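Local coordinates for oxysterol-binding protein homolog 1 (Saccharomyces cerevisiae, PDB 5H28) that transfers sterols and other lipids between membranes without vesicles, with the ankyrin repeats, the domain present here, required for targeting to the nucleus-vacuole junction through NVJ1, at residues A12-S17 against V49-M54; V40-L45 against L73-D78. One frame throughout, in Å; residues are numbered along the deposited sequence.

Contact 1: residues A12-S17 against V49-M54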
loop_
_atom_site.group_PDB
_atom_site.type_symbol
_atom_site.label_atom_id
_atom_site.label_comp_id
_atom_site.label_asym_id
_atom_site.label_seq_id
_atom_site.Cartn_x
_atom_site.Cartn_y
_atom_site.Cartn_z
ATOM N N ALA A 12 7.889 24.123 19.900
ATOM C CA ALA A 12 8.633 24.468 18.695
ATOM C C ALA A 12 7.731 24.395 17.460
ATOM O O ALA A 12 7.807 25.246 16.570
ATOM C CB ALA A 12 9.829 23.532 18.533
ATOM N N LEU A 13 6.877 23.380 17.405
ATOM C CA LEU A 13 5.986 23.226 16.264
ATOM C C LEU A 13 4.987 24.372 16.167
ATOM O O LEU A 13 4.711 24.864 15.068
ATOM C CB LEU A 13 5.257 21.880 16.340
ATOM C CG LEU A 13 6.143 20.642 16.131
ATOM C CD1 LEU A 13 5.365 19.385 16.471
ATOM C CD2 LEU A 13 6.634 20.581 14.690
ATOM N N ARG A 14 4.452 24.809 17.304
ATOM C CA ARG A 14 3.489 25.905 17.298
ATOM C C ARG A 14 4.128 27.195 16.809
ATOM O O ARG A 14 3.476 28.003 16.144
ATOM C CB ARG A 14 2.896 26.135 18.691
ATOM C CG ARG A 14 2.044 24.994 19.214
ATOM C CD ARG A 14 1.164 25.455 20.364
ATOM N NE ARG A 14 0.522 24.334 21.044
ATOM C CZ ARG A 14 1.112 23.589 21.974
ATOM N NH1 ARG A 14 0.455 22.583 22.535
ATOM N NH2 ARG A 14 2.354 23.863 22.355
ATOM N N GLN A 15 5.402 27.389 17.137
ATOM C CA GLN A 15 6.105 28.591 16.712
ATOM C C GLN A 15 6.232 28.658 15.193
ATOM O O GLN A 15 6.418 29.731 14.625
ATOM C CB GLN A 15 7.477 28.673 17.381
ATOM C CG GLN A 15 7.424 29.360 18.736
ATOM C CD GLN A 15 8.773 29.427 19.415
ATOM O OE1 GLN A 15 9.781 29.756 18.789
ATOM N NE2 GLN A 15 8.799 29.128 20.709
ATOM N N GLY A 16 6.144 27.499 14.547
ATOM C CA GLY A 16 6.180 27.439 13.095
ATOM C C GLY A 16 7.450 27.635 12.284
ATOM O O GLY A 16 7.361 27.861 11.078
ATOM N N SER A 17 8.621 27.556 12.904
ATOM C CA SER A 17 9.869 27.717 12.161
ATOM C C SER A 17 10.574 26.378 11.972
ATOM O O SER A 17 10.980 25.748 12.948
ATOM C CB SER A 17 10.808 28.677 12.894
ATOM O OG SER A 17 12.110 28.641 12.331
ATOM N N VAL A 49 0.817 17.872 12.430
ATOM C CA VAL A 49 -0.468 17.983 11.750
ATOM C C VAL A 49 -1.466 18.719 12.644
ATOM O O VAL A 49 -2.346 19.429 12.157
ATOM C CB VAL A 49 -1.030 16.585 11.388
ATOM C CG1 VAL A 49 -2.495 16.687 10.975
ATOM C CG2 VAL A 49 -0.213 15.985 10.263
ATOM N N GLN A 50 -1.315 18.572 13.953
ATOM C CA GLN A 50 -2.230 19.224 14.876
ATOM C C GLN A 50 -1.966 20.700 15.141
ATOM O O GLN A 50 -2.906 21.460 15.366
ATOM C CB GLN A 50 -2.246 18.485 16.217
ATOM C CG GLN A 50 -2.774 17.070 16.138
ATOM C CD GLN A 50 -3.032 16.473 17.504
ATOM O OE1 GLN A 50 -2.138 16.410 18.349
ATOM N NE2 GLN A 50 -4.263 16.028 17.727
ATOM N N VAL A 51 -0.704 21.122 15.099
ATOM C CA VAL A 51 -0.399 22.512 15.432
ATOM C C VAL A 51 0.461 23.353 14.494
ATOM O O VAL A 51 0.424 24.583 14.569
ATOM C CB VAL A 51 0.281 22.593 16.829
ATOM C CG1 VAL A 51 -0.481 21.750 17.835
ATOM C CG2 VAL A 51 1.737 22.135 16.739
ATOM N N ALA A 52 1.217 22.715 13.608
ATOM C CA ALA A 52 2.138 23.444 12.740
ATOM C C ALA A 52 1.643 23.917 11.378
ATOM O O ALA A 52 0.676 23.389 10.834
ATOM C CB ALA A 52 3.409 22.610 12.552
ATOM N N PRO A 53 2.311 24.941 10.816
ATOM C CA PRO A 53 1.962 25.495 9.506
ATOM C C PRO A 53 2.328 24.481 8.425
ATOM O O PRO A 53 3.190 23.624 8.629
ATOM C CB PRO A 53 2.833 26.748 9.410
ATOM C CG PRO A 53 3.050 27.133 10.836
ATOM C CD PRO A 53 3.297 25.798 11.494
ATOM N N MET A 54 1.669 24.584 7.279
ATOM C CA MET A 54 1.924 23.691 6.159
ATOM C C MET A 54 3.408 23.617 5.798
ATOM O O MET A 54 3.932 22.539 5.508
ATOM C CB MET A 54 1.118 24.159 4.942
ATOM C CG MET A 54 1.515 23.503 3.625
ATOM S SD MET A 54 1.182 21.741 3.572
ATOM C CE MET A 54 -0.246 21.705 2.481
#
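Leu13 meets the second segment near its backbone: its CB rests on Val51 CG2 at 3.6 Å, and its carbonyl O lies 3.6 Å from Ala52 CB. That oxygen already accepts the hydrogen bond from Gly16 N (3.0 Å), so Ala52 adds an apolar contact beside a polar atom that has a partner. With CG anti to the carbonyl carbon (chi1 -69°), the Leu13 methyls turn away from Val51, toward Tyr47 and Ala48 of helix 44-51 and Leu21 of helix 18-28. Arg14 brings its CG against Val51, 3.8 Å from Val51 CG2, and the two side chains pass at a slant. From CG the arginine chain runs extended to NE, leaving its aliphatic root as the part that packs and its guanidinium oblique to Val51 CG1. Gly16, the first residue to leave the helix, has a positive phi of 74° and presents bare CA to the proline ring, with Pro53 CD at 3.7 Å. No hydrogen bond crosses; Leu13 and Ala52 are buried, while Arg14 and Pro53 are exposed. The contact packs the C-terminal end of helix 2-15 against the turn where the first predicted ankyrin repeat passes from helix 44-51 to helix 54-64. Elsewhere around the turn, Arg98 NH1 is hydrogen-bonded to the carbonyls of Val49 and Ala52, and Val49 packs on helices 89-95 and 99-106.

Contact 2: residues V40-L45 against L73-D78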
loop_
_atom_site.group_PDB
_atom_site.type_symbol
_atom_site.label_atom_id
_atom_site.label_comp_id
_atom_site.label_asym_id
_atom_site.label_seq_id
_atom_site.Cartn_x
_atom_site.Cartn_y
_atom_site.Cartn_z
ATOM N N VAL A 40 8.837 10.005 21.102
ATOM C CA VAL A 40 8.255 11.304 20.792
ATOM C C VAL A 40 8.510 11.681 19.335
ATOM O O VAL A 40 7.639 12.258 18.682
ATOM C CB VAL A 40 8.809 12.398 21.731
ATOM C CG1 VAL A 40 8.341 13.780 21.275
ATOM C CG2 VAL A 40 8.324 12.138 23.151
ATOM N N LEU A 41 9.697 11.357 18.822
ATOM C CA LEU A 41 10.021 11.656 17.429
ATOM C C LEU A 41 9.093 10.891 16.490
ATOM O O LEU A 41 8.698 11.415 15.449
ATOM C CB LEU A 41 11.483 11.309 17.122
ATOM C CG LEU A 41 12.539 12.260 17.689
ATOM C CD1 LEU A 41 13.925 11.703 17.402
ATOM C CD2 LEU A 41 12.380 13.644 17.073
ATOM N N HIS A 42 8.742 9.657 16.852
ATOM C CA HIS A 42 7.838 8.853 16.031
ATOM C C HIS A 42 6.453 9.492 15.919
ATOM O O HIS A 42 5.715 9.221 14.975
ATOM C CB HIS A 42 7.682 7.440 16.606
ATOM C CG HIS A 42 8.727 6.474 16.139
ATOM N ND1 HIS A 42 10.018 6.482 16.618
ATOM C CD2 HIS A 42 8.671 5.481 15.220
ATOM C CE1 HIS A 42 10.716 5.538 16.012
ATOM N NE2 HIS A 42 9.922 4.916 15.159
ATOM N N LEU A 43 6.097 10.335 16.883
ATOM C CA LEU A 43 4.793 10.993 16.859
ATOM C C LEU A 43 4.882 12.446 16.409
ATOM O O LEU A 43 3.889 13.167 16.423
ATOM C CB LEU A 43 4.140 10.928 18.243
ATOM C CG LEU A 43 3.722 9.532 18.713
ATOM C CD1 LEU A 43 3.319 9.586 20.177
ATOM C CD2 LEU A 43 2.573 9.019 17.860
ATOM N N MET A 44 6.070 12.874 15.988
ATOM C CA MET A 44 6.245 14.254 15.564
ATOM C C MET A 44 5.325 14.686 14.429
ATOM O O MET A 44 4.779 15.789 14.462
ATOM C CB MET A 44 7.703 14.512 15.183
ATOM C CG MET A 44 7.957 15.928 14.665
ATOM S SD MET A 44 9.707 16.361 14.631
ATOM C CE MET A 44 10.351 15.066 13.579
ATOM N N LEU A 45 5.142 13.832 13.428
ATOM C CA LEU A 45 4.270 14.193 12.319
ATOM C C LEU A 45 2.824 14.342 12.798
ATOM O O LEU A 45 2.095 15.206 12.308
ATOM C CB LEU A 45 4.367 13.165 11.188
ATOM C CG LEU A 45 3.627 13.540 9.900
ATOM C CD1 LEU A 45 4.074 14.916 9.421
ATOM C CD2 LEU A 45 3.903 12.486 8.834
ATOM N N LEU A 73 18.788 13.257 11.768
ATOM C CA LEU A 73 17.764 12.684 12.637
ATOM C C LEU A 73 18.009 11.196 12.854
ATOM O O LEU A 73 17.709 10.657 13.918
ATOM C CB LEU A 73 16.372 12.891 12.026
ATOM C CG LEU A 73 15.198 12.643 12.980
ATOM C CD1 LEU A 73 15.172 13.748 14.027
ATOM C CD2 LEU A 73 13.885 12.608 12.213
ATOM N N ASN A 74 18.558 10.543 11.834
ATOM C CA ASN A 74 18.859 9.118 11.885
ATOM C C ASN A 74 17.661 8.246 12.228
ATOM O O ASN A 74 17.776 7.248 12.943
ATOM C CB ASN A 74 20.003 8.853 12.861
ATOM C CG ASN A 74 21.326 9.362 12.338
ATOM O OD1 ASN A 74 21.649 9.174 11.164
ATOM N ND2 ASN A 74 22.102 10.004 13.200
ATOM N N ILE A 75 16.510 8.641 11.704
ATOM C CA ILE A 75 15.267 7.912 11.892
ATOM C C ILE A 75 14.425 8.222 10.673
ATOM O O ILE A 75 14.282 9.385 10.299
ATOM C CB ILE A 75 14.459 8.401 13.114
ATOM C CG1 ILE A 75 15.276 8.265 14.395
ATOM C CG2 ILE A 75 13.171 7.595 13.226
ATOM C CD1 ILE A 75 14.551 8.787 15.623
ATOM N N HIS A 76 13.884 7.197 10.034
ATOM C CA HIS A 76 13.021 7.454 8.898
ATOM C C HIS A 76 11.590 7.419 9.392
ATOM O O HIS A 76 11.037 6.357 9.690
ATOM C CB HIS A 76 13.256 6.436 7.785
ATOM C CG HIS A 76 14.506 6.697 7.006
ATOM N ND1 HIS A 76 15.665 5.973 7.187
ATOM C CD2 HIS A 76 14.798 7.650 6.091
ATOM C CE1 HIS A 76 16.616 6.471 6.418
ATOM N NE2 HIS A 76 16.117 7.489 5.742
ATOM N N LEU A 77 11.008 8.608 9.506
ATOM C CA LEU A 77 9.643 8.749 9.978
ATOM C C LEU A 77 8.685 8.018 9.059
ATOM O O LEU A 77 8.813 8.063 7.831
ATOM C CB LEU A 77 9.269 10.229 10.067
ATOM C CG LEU A 77 10.199 11.060 10.957
ATOM C CD1 LEU A 77 9.691 12.490 11.017
ATOM C CD2 LEU A 77 10.269 10.454 12.360
ATOM N N ASP A 78 7.733 7.327 9.672
ATOM C CA ASP A 78 6.730 6.562 8.954
ATOM C C ASP A 78 5.536 7.469 8.691
ATOM O O ASP A 78 4.901 7.962 9.623
ATOM C CB ASP A 78 6.301 5.364 9.804
ATOM C CG ASP A 78 5.403 4.403 9.054
ATOM O OD1 ASP A 78 4.915 4.758 7.960
ATOM O OD2 ASP A 78 5.180 3.289 9.570
HETATM O O HOH W 1 7.439 7.566 12.522
HETATM O O HOH W 2 5.753 9.688 11.656
#
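Leu41 points its side chain at the loop 73-78. Its CB passes Ile75 CD1 at 4.2 Å; CG, the branch point, lies farther from it, anti to the carbonyl carbon (chi1 -74°), and the closest contacts fall to the methyls. CD1 presses on Ile75 CD1 at 3.5 Å, tight for two carbons, and both CD1 and CD2 lie 4.1 Å from Leu73 CD1. The isoleucine crosses Leu41 at about a right angle; Leu73 runs antiparallel alongside it. Behind this side chain the Leu41 carbonyl O has Leu77 CD2 3.6 Å away. In the ankyrin fold, helix pairs stack side by side with loops between them, and here the loop that follows helix 54-64 folds back over the junction between helices 35-42 and 44-51. Leu77 bonds through its backbone to Trp64 of helix 54-64, and its CD1 meets Met44 CE at 3.7 Å. Met44 reaches it because the chain bends at chi3 (58°), carrying CE round to the leucine. The partly exposed His42 ring sits obliquely by Ile75 CG2, its ND1 hydrogen-bonded to Gln38 O. Two waters link the backbones of His42 and Asp78: one accepts from Asp78 N at 2.9 Å, the other lies 2.8 Å from Asp78 O, to which it can donate, and each bonds only weakly to His42 O.

From the N terminus, the last turn of helix 2-15 and the residues after it form 12-17, the first half of contact 1. The chain next passes through helix 18-28 and opens contact 2 at the end of helix 35-42. Helix 44-51 then carries it to 49-54, closing contact 1 across 31 residues, before helix 54-64 and a loop bring 73-78 back to close contact 2. The segments therefore alternate and the two closures cross rather than nest. Helix 44-51 serves both: its start belongs to contact 2, its end to contact 1, with centres about 15 Å apart. Together they tie the N-terminal helix and the loop after helix 54-64 to the first predicted ankyrin repeat.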